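Local coordinates for HD domain protein (Enterococcus faecalis, PDB 4LRL) that hydrolyses deoxyribonucleoside triphosphates, probably to the deoxynucleoside and triphosphate, as an allosterically regulated HD-domain enzyme with a metal-binding site, at residues D121-R124 with L125-L128; T162-T166 with E167-I171; Y191-P194 with Q195-Q198; I256-R259 with Y260-Y263; L303-P306 with F307-D311. One frame throughout, in Å; residues are numbered along the deposited sequence. Where two conformers were deposited one is given.

In the fold
Five local contacts, taken in chain order, sample how a largely helical protein is built from turns. Contacts 1, 2 and 3 fall within the HD domain range, at the starts of helices 124-133, 167-175 and 194-200; contacts 4 and 5 belong to the HD associated region, on the long helix 249-267 and the short helix 305-308. Contacts 1 and 3 touch directly, their centres about 11 Å apart, through E123 with Y191 and N193, which joins two helix starts of one domain. The remaining pairs do not touch: contact 4 lies on the opposite side of the chain's centre from contacts 2 and 5, about 37 Å from each between centres.

Contact 1: residues D121-R124 with L125-L128; sequences DDER and LITL
The opening turn of helix 124-133 is where E123 meets T127 and R124 meets L128. The carbonyl oxygen of E123 is gripped by two donors of one residue. T127 N reaches E123 O over 3.1 Å, almost in line with the carbonyl bond, whereas T127 OG1 comes to 2.7 Å from E123 O from above the carbonyl plane. That second bond follows from the threonine torsion: OG1 lies beside the backbone N (chi1 -51°) and so leans back over the preceding turn. Next along, L128 N donates to R124 O at 2.9 Å. This is the helix start within the HD domain that leads toward H134 and D135, two of the nickel ligands, and T127 sits about 10 Å from H134 between side chains. R124 and L128 run side by side, with R124 CG 3.7 Å from L128 CD1. Farther out, the arginine chain bends at chi3 and turns its guanidinium back to D121, where R124 NE forms a salt bridge of 2.9 Å with D121 OD2 on the syn lone pair; W119 also donates to this oxygen. E123 lies alongside I126, its OE2 3.8 Å from I126 CG2, while the carboxylate itself is bound by N193 and Y191. One water joins D122 O to I126 N, accepting from the amide at 3.0 Å, and a second accepts from L125 N while holding D122 O weakly.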
loop_
_atom_site.group_PDB
_atom_site.type_symbol
_atom_site.label_atom_id
_atom_site.label_comp_id
_atom_site.label_asym_id
_atom_site.label_seq_id
_atom_site.Cartn_x
_atom_site.Cartn_y
_atom_site.Cartn_z
ATOM N N ASP C 121 -18.671 6.379 -30.156
ATOM C CA ASP C 121 -17.379 7.022 -29.920
ATOM C C ASP C 121 -17.227 8.417 -30.548
ATOM O O ASP C 121 -16.242 9.117 -30.279
ATOM C CB ASP C 121 -16.212 6.106 -30.297
ATOM C CG ASP C 121 -14.949 6.417 -29.503
ATOM O OD1 ASP C 121 -13.863 6.462 -30.115
ATOM O OD2 ASP C 121 -15.031 6.624 -28.269
ATOM N N ASP C 122 -18.207 8.835 -31.354
ATOM C CA ASP C 122 -18.292 10.243 -31.772
ATOM C C ASP C 122 -18.462 11.179 -30.565
ATOM O O ASP C 122 -18.108 12.356 -30.635
ATOM C CB ASP C 122 -19.422 10.470 -32.789
ATOM C CG ASP C 122 -19.055 10.004 -34.199
ATOM O OD1 ASP C 122 -19.983 9.793 -35.021
ATOM O OD2 ASP C 122 -17.841 9.849 -34.490
ATOM N N GLU C 123 -18.983 10.640 -29.463
ATOM C CA GLU C 123 -19.189 11.400 -28.226
ATOM C C GLU C 123 -17.932 11.552 -27.375
ATOM O O GLU C 123 -17.943 12.288 -26.393
ATOM C CB GLU C 123 -20.294 10.761 -27.379
ATOM C CG GLU C 123 -21.618 10.529 -28.104
ATOM C CD GLU C 123 -22.527 11.753 -28.135
ATOM O OE1 GLU C 123 -23.758 11.569 -28.120
ATOM O OE2 GLU C 123 -22.020 12.895 -28.176
ATOM N N ARG C 124 -16.852 10.864 -27.737
ATOM C CA ARG C 124 -15.646 10.860 -26.907
ATOM C C ARG C 124 -15.108 12.261 -26.580
ATOM O O ARG C 124 -14.903 12.601 -25.401
ATOM C CB ARG C 124 -14.530 9.996 -27.518
ATOM C CG ARG C 124 -13.218 10.087 -26.723
ATOM C CD ARG C 124 -12.161 9.102 -27.167
ATOM N NE ARG C 124 -12.635 7.727 -27.086
ATOM C CZ ARG C 124 -11.854 6.652 -27.112
ATOM N NH1 ARG C 124 -12.400 5.449 -27.047
ATOM N NH2 ARG C 124 -10.537 6.771 -27.194
ATOM N N LEU C 125 -14.881 13.064 -27.617
ATOM C CA LEU C 125 -14.227 14.364 -27.445
ATOM C C LEU C 125 -15.009 15.326 -26.550
ATOM O O LEU C 125 -14.429 15.944 -25.665
ATOM C CB LEU C 125 -13.889 15.009 -28.789
ATOM C CG LEU C 125 -13.201 16.379 -28.719
ATOM C CD1 LEU C 125 -11.940 16.372 -27.819
ATOM C CD2 LEU C 125 -12.881 16.878 -30.121
ATOM N N ILE C 126 -16.314 15.437 -26.776
ATOM C CA ILE C 126 -17.175 16.251 -25.919
ATOM C C ILE C 126 -17.201 15.745 -24.469
ATOM O O ILE C 126 -17.286 16.540 -23.529
ATOM C CB ILE C 126 -18.628 16.378 -26.490
ATOM C CG1 ILE C 126 -19.449 17.366 -25.649
ATOM C CG2 ILE C 126 -19.318 15.021 -26.574
ATOM C CD1 ILE C 126 -20.895 17.524 -26.088
ATOM N N THR C 127 -17.125 14.427 -24.297
ATOM C CA THR C 127 -17.157 13.831 -22.972
ATOM C C THR C 127 -15.847 14.125 -22.223
ATOM O O THR C 127 -15.867 14.412 -21.018
ATOM C CB THR C 127 -17.443 12.317 -23.032
ATOM O OG1 THR C 127 -18.613 12.072 -23.830
ATOM C CG2 THR C 127 -17.683 11.756 -21.644
ATOM N N LEU C 128 -14.725 14.071 -22.943
ATOM C CA LEU C 128 -13.419 14.369 -22.360
ATOM C C LEU C 128 -13.325 15.843 -21.997
ATOM O O LEU C 128 -12.806 16.203 -20.936
ATOM C CB LEU C 128 -12.288 13.966 -23.310
ATOM C CG LEU C 128 -12.137 12.471 -23.580
ATOM C CD1 LEU C 128 -11.063 12.176 -24.628
ATOM C CD2 LEU C 128 -11.859 11.740 -22.280
HETATM O O HOH W 1 -17.486 14.619 -29.402
HETATM O O HOH W 2 -14.833 12.119 -30.383
#

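Contact 2: residues T162-T166 with E167-I171; sequences TSPET and EVYQI
The ring of Y169 has P164 CA over one face, a CH-pi contact in which that carbon stands 3.9 Å from the ring centroid and is offset toward the rim; P164 CB, over the same face, approaches Y169 CE2 at 4.2 Å. At the ring's edge, near its plane, lies the amide carbon CD of Q170. CG of Y169 is anti to the backbone N (chi1 175°), a setting that carries the ring back over the turn from S163 to T166, a type I beta turn. T166, which crosses Y169 at about a right angle, is the N-cap of helix 167-175: its OG1 accepts from Y169 N at 3.1 Å with an N-H...O angle of 158°. The same OG1 is also hydrogen-bonded with I160 O of the preceding helix. Q170 bends at chi2 and brings NE2 to P164 O, 3.0 Å away, in the carbonyl plane and on a lone pair. Just outside, the carboxylate of E63 takes the amides of E167 and V168. The first three amides of the helix therefore all have side-chain acceptors, and the negative charge of E63 at this end would probably be favoured by the helix dipole.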
loop_
_atom_site.group_PDB
_atom_site.type_symbol
_atom_site.label_atom_id
_atom_site.label_comp_id
_atom_site.label_asym_id
_atom_site.label_seq_id
_atom_site.Cartn_x
_atom_site.Cartn_y
_atom_site.Cartn_z
ATOM N N THR C 162 -18.825 29.263 -22.344
ATOM C CA THR C 162 -19.625 29.939 -23.368
ATOM C C THR C 162 -19.253 31.414 -23.615
ATOM O O THR C 162 -19.817 32.048 -24.502
ATOM C CB THR C 162 -21.140 29.806 -23.068
ATOM O OG1 THR C 162 -21.437 30.425 -21.815
ATOM C CG2 THR C 162 -21.559 28.333 -23.003
ATOM N N SER C 163 -18.298 31.948 -22.851
ATOM C CA SER C 163 -17.890 33.359 -22.989
ATOM C C SER C 163 -16.642 33.525 -23.856
ATOM O O SER C 163 -15.593 32.947 -23.560
ATOM C CB SER C 163 -17.662 34.035 -21.630
ATOM O OG SER C 163 -18.794 33.908 -20.787
ATOM N N PRO C 164 -16.757 34.333 -24.924
ATOM C CA PRO C 164 -15.699 34.550 -25.902
ATOM C C PRO C 164 -14.420 35.128 -25.308
ATOM O O PRO C 164 -13.347 34.927 -25.869
ATOM C CB PRO C 164 -16.326 35.549 -26.872
ATOM C CG PRO C 164 -17.793 35.306 -26.754
ATOM C CD PRO C 164 -17.996 35.033 -25.300
ATOM N N GLU C 165 -14.533 35.830 -24.185
ATOM C CA GLU C 165 -13.370 36.429 -23.535
ATOM C C GLU C 165 -12.353 35.415 -22.993
ATOM O O GLU C 165 -11.224 35.793 -22.672
ATOM C CB GLU C 165 -13.810 37.365 -22.412
ATOM C CG GLU C 165 -14.491 36.665 -21.249
ATOM C CD GLU C 165 -15.299 37.615 -20.409
ATOM O OE1 GLU C 165 -14.747 38.132 -19.416
ATOM O OE2 GLU C 165 -16.476 37.863 -20.753
ATOM N N THR C 166 -12.750 34.144 -22.873
ATOM C CA THR C 166 -11.848 33.109 -22.351
ATOM C C THR C 166 -11.052 32.359 -23.420
ATOM O O THR C 166 -11.474 32.226 -24.567
ATOM C CB THR C 166 -12.568 32.080 -21.433
ATOM O OG1 THR C 166 -13.507 31.299 -22.192
ATOM C CG2 THR C 166 -13.262 32.785 -20.254
ATOM N N GLU C 167 -9.886 31.879 -23.004
ATOM C CA GLU C 167 -9.047 30.978 -23.778
ATOM C C GLU C 167 -9.771 29.652 -24.028
ATOM O O GLU C 167 -9.652 29.077 -25.117
ATOM C CB GLU C 167 -7.751 30.737 -23.004
ATOM C CG GLU C 167 -6.552 30.283 -23.816
ATOM C CD GLU C 167 -5.239 30.566 -23.091
ATOM O OE1 GLU C 167 -5.051 31.703 -22.589
ATOM O OE2 GLU C 167 -4.389 29.650 -23.030
ATOM N N VAL C 168 -10.530 29.185 -23.031
ATOM C CA VAL C 168 -11.258 27.910 -23.107
ATOM C C VAL C 168 -12.319 27.907 -24.203
ATOM O O VAL C 168 -12.453 26.927 -24.946
ATOM C CB VAL C 168 -11.892 27.518 -21.743
ATOM C CG1 VAL C 168 -13.016 26.498 -21.918
ATOM C CG2 VAL C 168 -10.825 26.980 -20.796
ATOM N N TYR C 169 -13.059 29.012 -24.304
ATOM C CA TYR C 169 -14.041 29.185 -25.365
ATOM C C TYR C 169 -13.375 29.115 -26.734
ATOM O O TYR C 169 -13.834 28.379 -27.614
ATOM C CB TYR C 169 -14.767 30.530 -25.225
ATOM C CG TYR C 169 -15.717 30.832 -26.369
ATOM C CD1 TYR C 169 -17.061 30.461 -26.302
ATOM C CD2 TYR C 169 -15.269 31.483 -27.522
ATOM C CE1 TYR C 169 -17.937 30.728 -27.346
ATOM C CE2 TYR C 169 -16.141 31.763 -28.580
ATOM C CZ TYR C 169 -17.471 31.378 -28.485
ATOM O OH TYR C 169 -18.339 31.642 -29.519
ATOM N N GLN C 170 -12.302 29.892 -26.905
ATOM C CA GLN C 170 -11.630 30.019 -28.201
ATOM C C GLN C 170 -11.089 28.690 -28.719
ATOM O O GLN C 170 -10.892 28.520 -29.919
ATOM C CB GLN C 170 -10.518 31.067 -28.139
ATOM C CG GLN C 170 -11.002 32.499 -27.897
ATOM C CD GLN C 170 -11.922 33.017 -28.997
ATOM O OE1 GLN C 170 -11.942 32.488 -30.111
ATOM N NE2 GLN C 170 -12.687 34.064 -28.687
ATOM N N ILE C 171 -10.855 27.759 -27.797
ATOM C CA ILE C 171 -10.442 26.401 -28.130
ATOM C C ILE C 171 -11.660 25.563 -28.548
ATOM O O ILE C 171 -11.650 24.894 -29.583
ATOM C CB ILE C 171 -9.698 25.752 -26.937
ATOM C CG1 ILE C 171 -8.346 26.453 -26.726
ATOM C CG2 ILE C 171 -9.513 24.236 -27.148
ATOM C CD1 ILE C 171 -7.781 26.326 -25.316
#

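Contact 3: residues Y191-P194 with Q195-Q198; sequences YPNP and QVVQ
N193 and Q195 meet through the asparagine carbonyl: N193 OD1 accepts from Q195 N at 3.2 Å, the donor tilted 35° from the carbonyl plane. This is the N-cap bond of helix 194-200, with P194 as the first residue of the helix. The backbone oxygen of the same asparagine serves the next turn, taking V197 N at 3.2 Å and, weakly, V196 N. One residue on, Q198 N donates to P194 O over 2.9 Å. The other half of the N193 amide lies beside V196, whose CG2 is 3.8 Å from N193 ND2, the two side chains crossing at about a right angle. Y191 completes the apolar side. Its CD2 lies 4.0 Å from V196 CG1 and its CB is equally far from V197 CG2, while the CD atom of P192 sits over one face of its ring.

A second shell fixes the cap. N193 has CG anti to the backbone N (chi1 -164°), which lets OD1 turn to the helix amide while ND2 faces a water and E123. That water accepts from N193 ND2 and donates to Q195 OE1 at 2.6 Å, so it bridges the two amides, whose planes are 57° apart. The E123 carboxylate receives N193 ND2 and Y191 OH.

Farther out, Y191 touches I126 of helix 124-133 and V186 of helix 179-187, and Q195 and Q198 tie the helix to the hairpin of strands 235-238 and 241-245.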
loop_
_atom_site.group_PDB
_atom_site.type_symbol
_atom_site.label_atom_id
_atom_site.label_comp_id
_atom_site.label_asym_id
_atom_site.label_seq_id
_atom_site.Cartn_x
_atom_site.Cartn_y
_atom_site.Cartn_z
ATOM N N TYR C 191 -27.645 17.875 -22.026
ATOM C CA TYR C 191 -27.207 17.139 -23.225
ATOM C C TYR C 191 -28.005 15.835 -23.426
ATOM O O TYR C 191 -28.239 15.105 -22.459
ATOM C CB TYR C 191 -25.700 16.852 -23.123
ATOM C CG TYR C 191 -25.066 16.400 -24.420
ATOM C CD1 TYR C 191 -24.922 17.285 -25.490
ATOM C CD2 TYR C 191 -24.603 15.094 -24.576
ATOM C CE1 TYR C 191 -24.338 16.883 -26.673
ATOM C CE2 TYR C 191 -24.013 14.684 -25.757
ATOM C CZ TYR C 191 -23.881 15.581 -26.799
ATOM O OH TYR C 191 -23.308 15.185 -27.977
ATOM N N PRO C 192 -28.417 15.538 -24.678
ATOM C CA PRO C 192 -29.378 14.447 -24.917
ATOM C C PRO C 192 -28.877 13.011 -24.692
ATOM O O PRO C 192 -29.696 12.102 -24.556
ATOM C CB PRO C 192 -29.780 14.641 -26.393
ATOM C CG PRO C 192 -29.255 15.987 -26.784
ATOM C CD PRO C 192 -28.054 16.209 -25.937
ATOM N N ASN C 193 -27.567 12.803 -24.658
ATOM C CA ASN C 193 -27.006 11.468 -24.479
ATOM C C ASN C 193 -26.741 11.145 -23.001
ATOM O O ASN C 193 -25.765 11.643 -22.414
ATOM C CB ASN C 193 -25.728 11.325 -25.319
ATOM C CG ASN C 193 -25.295 9.879 -25.506
ATOM O OD1 ASN C 193 -25.660 8.991 -24.728
ATOM N ND2 ASN C 193 -24.491 9.639 -26.537
ATOM N N PRO C 194 -27.594 10.293 -22.397
ATOM C CA PRO C 194 -27.483 9.976 -20.962
ATOM C C PRO C 194 -26.164 9.289 -20.583
ATOM O O PRO C 194 -25.702 9.413 -19.442
ATOM C CB PRO C 194 -28.667 9.042 -20.712
ATOM C CG PRO C 194 -29.019 8.483 -22.077
ATOM C CD PRO C 194 -28.685 9.548 -23.056
ATOM N N GLN C 195 -25.562 8.571 -21.529
ATOM C CA GLN C 195 -24.257 7.953 -21.295
ATOM C C GLN C 195 -23.173 9.007 -21.059
ATOM O O GLN C 195 -22.330 8.853 -20.176
ATOM C CB GLN C 195 -23.865 7.054 -22.463
ATOM C CG GLN C 195 -24.897 6.020 -22.835
ATOM C CD GLN C 195 -24.556 5.319 -24.131
ATOM O OE1 GLN C 195 -23.498 5.566 -24.724
ATOM N NE2 GLN C 195 -25.447 4.433 -24.582
ATOM N N VAL C 196 -23.204 10.071 -21.856
ATOM C CA VAL C 196 -22.260 11.177 -21.742
ATOM C C VAL C 196 -22.455 11.933 -20.414
ATOM O O VAL C 196 -21.486 12.188 -19.679
ATOM C CB VAL C 196 -22.391 12.148 -22.954
ATOM C CG1 VAL C 196 -21.536 13.391 -22.757
ATOM C CG2 VAL C 196 -22.048 11.435 -24.270
ATOM N N VAL C 197 -23.706 12.270 -20.105
ATOM C CA VAL C 197 -24.045 13.002 -18.885
ATOM C C VAL C 197 -23.703 12.211 -17.628
ATOM O O VAL C 197 -23.069 12.749 -16.705
ATOM C CB VAL C 197 -25.554 13.399 -18.853
ATOM C CG1 VAL C 197 -25.932 13.985 -17.495
ATOM C CG2 VAL C 197 -25.875 14.389 -19.963
ATOM N N GLN C 198 -24.116 10.938 -17.596
ATOM C CA GLN C 198 -23.921 10.093 -16.405
ATOM C C GLN C 198 -22.459 9.754 -16.106
ATOM O O GLN C 198 -22.119 9.451 -14.966
ATOM C CB GLN C 198 -24.771 8.817 -16.468
ATOM C CG GLN C 198 -26.246 9.031 -16.120
ATOM C CD GLN C 198 -27.080 7.758 -16.214
ATOM O OE1 GLN C 198 -26.621 6.650 -15.883
ATOM N NE2 GLN C 198 -28.308 7.908 -16.663
HETATM O O HOH W 3 -23.211 7.001 -26.894
#

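Contact 4: residues I256-R259 with Y260-Y263; sequences IVSR and YQMY
R259 and Y263, one turn apart, lie side by side and point the same way, with the guanidinium and ring planes turned 49° against each other. R259 CG packs 3.8 Å from Y263 CE1, and farther along R259 NE donates to Y263 OH at 3.3 Å, the hydroxyl standing somewhat out of the guanidinium plane. The tyrosine has CG beside the backbone N (chi1 -76°), which brings its ring back alongside the arginine and sets CD1 3.0 Å from R259 O. The carbonyl of D397 bonds to both R259 NH2 and Y263 OH, so a single outside oxygen spans the pair.

V257 and Q261 cross at a slant, and both pack across the subunit boundary as well, V257 against Q261 of the second subunit and Q261 against its D254. M262 CG rests 3.3 Å from S258 O, and the rest of the side chain packs on L212 and A216 of helix 206-219.

The backbone forms an unbroken i to i+4 ladder, in which Q261 N to V257 O measures 3.0 Å. These are the spacings of a regular alpha helix, here helix 249-267, with one side at the subunit interface and another in the chain's own core.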
loop_
_atom_site.group_PDB
_atom_site.type_symbol
_atom_site.label_atom_id
_atom_site.label_comp_id
_atom_site.label_asym_id
_atom_site.label_seq_id
_atom_site.Cartn_x
_atom_site.Cartn_y
_atom_site.Cartn_z
ATOM N N ILE C 256 -19.491 2.512 -2.488
ATOM C CA ILE C 256 -20.397 3.147 -1.522
ATOM C C ILE C 256 -19.790 3.190 -0.110
ATOM O O ILE C 256 -19.901 4.179 0.594
ATOM C CB ILE C 256 -21.803 2.487 -1.510
ATOM C CG1 ILE C 256 -22.487 2.664 -2.871
ATOM C CG2 ILE C 256 -22.673 3.070 -0.393
ATOM C CD1 ILE C 256 -22.860 4.112 -3.210
ATOM N N VAL C 257 -19.128 2.116 0.281
ATOM C CA VAL C 257 -18.443 2.058 1.561
ATOM C C VAL C 257 -17.382 3.161 1.679
ATOM O O VAL C 257 -17.356 3.879 2.674
ATOM C CB VAL C 257 -17.865 0.645 1.811
ATOM C CG1 VAL C 257 -16.987 0.611 3.064
ATOM C CG2 VAL C 257 -18.994 -0.347 1.955
ATOM N N SER C 258 -16.537 3.310 0.658
ATOM C CA SER C 258 -15.483 4.335 0.653
ATOM C C SER C 258 -16.067 5.741 0.701
ATOM O O SER C 258 -15.541 6.633 1.393
ATOM C CB SER C 258 -14.595 4.208 -0.583
ATOM O OG SER C 258 -13.961 2.938 -0.619
ATOM N N ARG C 259 -17.151 5.921 -0.050
ATOM C CA ARG C 259 -17.862 7.177 -0.129
ATOM C C ARG C 259 -18.304 7.588 1.268
ATOM O O ARG C 259 -17.997 8.691 1.713
ATOM C CB ARG C 259 -19.066 7.040 -1.064
ATOM C CG ARG C 259 -19.648 8.352 -1.543
ATOM C CD ARG C 259 -20.785 8.122 -2.532
ATOM N NE ARG C 259 -21.843 9.125 -2.405
ATOM C CZ ARG C 259 -22.894 9.207 -3.224
ATOM N NH1 ARG C 259 -23.013 8.361 -4.241
ATOM N NH2 ARG C 259 -23.820 10.147 -3.044
ATOM N N TYR C 260 -18.965 6.670 1.968
ATOM C CA TYR C 260 -19.495 6.907 3.312
ATOM C C TYR C 260 -18.383 7.212 4.316
ATOM O O TYR C 260 -18.469 8.170 5.085
ATOM C CB TYR C 260 -20.328 5.696 3.770
ATOM C CG TYR C 260 -20.660 5.640 5.257
ATOM C CD1 TYR C 260 -21.776 6.286 5.764
ATOM C CD2 TYR C 260 -19.863 4.922 6.148
ATOM C CE1 TYR C 260 -22.087 6.234 7.110
ATOM C CE2 TYR C 260 -20.172 4.863 7.495
ATOM C CZ TYR C 260 -21.286 5.520 7.969
ATOM O OH TYR C 260 -21.599 5.467 9.311
ATOM N N GLN C 261 -17.339 6.382 4.317
ATOM C CA GLN C 261 -16.233 6.604 5.265
ATOM C C GLN C 261 -15.443 7.894 5.039
ATOM O O GLN C 261 -15.048 8.538 6.021
ATOM C CB GLN C 261 -15.344 5.365 5.497
ATOM C CG GLN C 261 -14.680 4.774 4.279
ATOM C CD GLN C 261 -14.257 3.317 4.476
ATOM O OE1 GLN C 261 -14.337 2.762 5.578
ATOM N NE2 GLN C 261 -13.808 2.686 3.387
ATOM N N MET C 262 -15.262 8.301 3.773
ATOM C CA MET C 262 -14.666 9.612 3.460
ATOM C C MET C 262 -15.511 10.778 4.030
ATOM O O MET C 262 -14.964 11.671 4.685
ATOM C CB MET C 262 -14.434 9.797 1.956
ATOM C CG MET C 262 -13.249 9.023 1.349
ATOM S SD MET C 262 -11.607 9.363 2.066
ATOM C CE MET C 262 -11.547 11.136 1.772
ATOM N N TYR C 263 -16.827 10.759 3.782
ATOM C CA TYR C 263 -17.766 11.746 4.351
ATOM C C TYR C 263 -17.580 11.901 5.850
ATOM O O TYR C 263 -17.238 12.991 6.316
ATOM C CB TYR C 263 -19.225 11.355 4.094
ATOM C CG TYR C 263 -19.745 11.578 2.685
ATOM C CD1 TYR C 263 -18.895 11.516 1.577
ATOM C CD2 TYR C 263 -21.104 11.804 2.457
ATOM C CE1 TYR C 263 -19.370 11.704 0.289
ATOM C CE2 TYR C 263 -21.596 11.988 1.163
ATOM C CZ TYR C 263 -20.712 11.938 0.085
ATOM O OH TYR C 263 -21.169 12.108 -1.203
#

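Contact 5: residues L303-P306 with F307-D311; sequences LLVP and FFKGD
L304 and F308 form the tight side of the short helix 305-308, which closes in a Schellman motif at G310. The methylene of L304 lies over the face of the F308 ring, a CH-pi contact with CB 4.3 Å from the ring centroid, and L304 CD1 reaches F308 CZ at 4.0 Å. On the backbone, L304 O takes F308 N at 2.9 Å and F307 N only weakly. F307 turns a different way, its ring edge meeting the carbonyl oxygens of L303 and L304 near the ring plane, with CD2 3.5 Å from L303 O. Outside the pair, F145 packs edge-to-face on F307 and F312 stacks with it, while F290 of helix 270-291 meets F308; this aromatic cluster joins the helix to helices 142-149 and 270-291.

The solvent side is thinner. K309 extends across V305, its CE 3.8 Å from V305 CG1, and is itself exposed. G310 and D311 are exposed too, and they are held chiefly by the backbone. G310 has positive phi (68°), and its amide bonds weakly to F307 O. Beyond it, D311 N closes the motif by donating to P306 O at 2.9 Å, nearly in line with the carbonyl bond.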
loop_
_atom_site.group_PDB
_atom_site.type_symbol
_atom_site.label_atom_id
_atom_site.label_comp_id
_atom_site.label_asym_id
_atom_site.label_seq_id
_atom_site.Cartn_x
_atom_site.Cartn_y
_atom_site.Cartn_z
ATOM N N LEU C 303 -8.844 43.172 -5.477
ATOM C CA LEU C 303 -9.418 42.046 -6.218
ATOM C C LEU C 303 -10.680 41.478 -5.565
ATOM O O LEU C 303 -11.413 40.717 -6.193
ATOM C CB LEU C 303 -8.378 40.944 -6.441
ATOM C CG LEU C 303 -7.051 41.258 -7.153
ATOM C CD1 LEU C 303 -6.162 40.014 -7.219
ATOM C CD2 LEU C 303 -7.255 41.839 -8.547
ATOM N N LEU C 304 -10.936 41.851 -4.312
ATOM C CA LEU C 304 -12.170 41.449 -3.625
ATOM C C LEU C 304 -13.271 42.506 -3.670
ATOM O O LEU C 304 -14.447 42.206 -3.419
ATOM C CB LEU C 304 -11.893 41.087 -2.171
ATOM C CG LEU C 304 -11.435 39.676 -1.823
ATOM C CD1 LEU C 304 -11.307 39.578 -0.310
ATOM C CD2 LEU C 304 -12.397 38.617 -2.347
ATOM N N VAL C 305 -12.882 43.738 -3.990
ATOM C CA VAL C 305 -13.792 44.869 -3.973
ATOM C C VAL C 305 -15.037 44.656 -4.860
ATOM O O VAL C 305 -16.148 44.918 -4.402
ATOM C CB VAL C 305 -13.045 46.201 -4.280
ATOM C CG1 VAL C 305 -14.015 47.377 -4.394
ATOM C CG2 VAL C 305 -12.002 46.471 -3.202
ATOM N N PRO C 306 -14.866 44.151 -6.109
ATOM C CA PRO C 306 -16.048 43.865 -6.941
ATOM C C PRO C 306 -17.034 42.913 -6.271
ATOM O O PRO C 306 -18.237 42.999 -6.512
ATOM C CB PRO C 306 -15.454 43.196 -8.178
ATOM C CG PRO C 306 -14.066 43.686 -8.247
ATOM C CD PRO C 306 -13.616 43.842 -6.834
ATOM N N PHE C 307 -16.512 42.026 -5.428
ATOM C CA PHE C 307 -17.325 41.054 -4.706
ATOM C C PHE C 307 -17.970 41.643 -3.445
ATOM O O PHE C 307 -19.112 41.309 -3.120
ATOM C CB PHE C 307 -16.500 39.785 -4.425
ATOM C CG PHE C 307 -15.958 39.156 -5.678
ATOM C CD1 PHE C 307 -16.705 38.209 -6.372
ATOM C CD2 PHE C 307 -14.739 39.567 -6.203
ATOM C CE1 PHE C 307 -16.226 37.658 -7.548
ATOM C CE2 PHE C 307 -14.256 39.034 -7.380
ATOM C CZ PHE C 307 -14.997 38.076 -8.054
ATOM N N PHE C 308 -17.251 42.530 -2.754
ATOM C CA PHE C 308 -17.855 43.330 -1.686
ATOM C C PHE C 308 -19.066 44.100 -2.215
ATOM O O PHE C 308 -20.112 44.157 -1.563
ATOM C CB PHE C 308 -16.860 44.338 -1.114
ATOM C CG PHE C 308 -15.717 43.730 -0.356
ATOM C CD1 PHE C 308 -14.474 44.355 -0.352
ATOM C CD2 PHE C 308 -15.873 42.553 0.367
ATOM C CE1 PHE C 308 -13.396 43.814 0.354
ATOM C CE2 PHE C 308 -14.801 42.003 1.076
ATOM C CZ PHE C 308 -13.562 42.638 1.068
ATOM N N LYS C 309 -18.916 44.687 -3.401
ATOM C CA LYS C 309 -19.943 45.548 -3.995
ATOM C C LYS C 309 -21.138 44.765 -4.547
ATOM O O LYS C 309 -22.177 45.356 -4.856
ATOM C CB LYS C 309 -19.336 46.397 -5.121
ATOM C CG LYS C 309 -18.387 47.501 -4.666
ATOM C CD LYS C 309 -17.661 48.120 -5.863
ATOM C CE LYS C 309 -17.020 49.461 -5.512
ATOM N NZ LYS C 309 -16.342 50.103 -6.683
ATOM N N GLY C 310 -20.982 43.447 -4.680
ATOM C CA GLY C 310 -21.996 42.591 -5.305
ATOM C C GLY C 310 -22.142 42.848 -6.797
ATOM O O GLY C 310 -23.244 42.769 -7.351
ATOM N N ASP C 311 -21.024 43.160 -7.448
ATOM C CA ASP C 311 -21.017 43.518 -8.860
ATOM C C ASP C 311 -19.651 43.156 -9.433
ATOM O O ASP C 311 -18.714 43.957 -9.388
ATOM C CB ASP C 311 -21.305 45.018 -9.026
ATOM C CG ASP C 311 -21.579 45.423 -10.472
ATOM O OD1 ASP C 311 -21.368 44.609 -11.401
ATOM O OD2 ASP C 311 -22.010 46.577 -10.684
#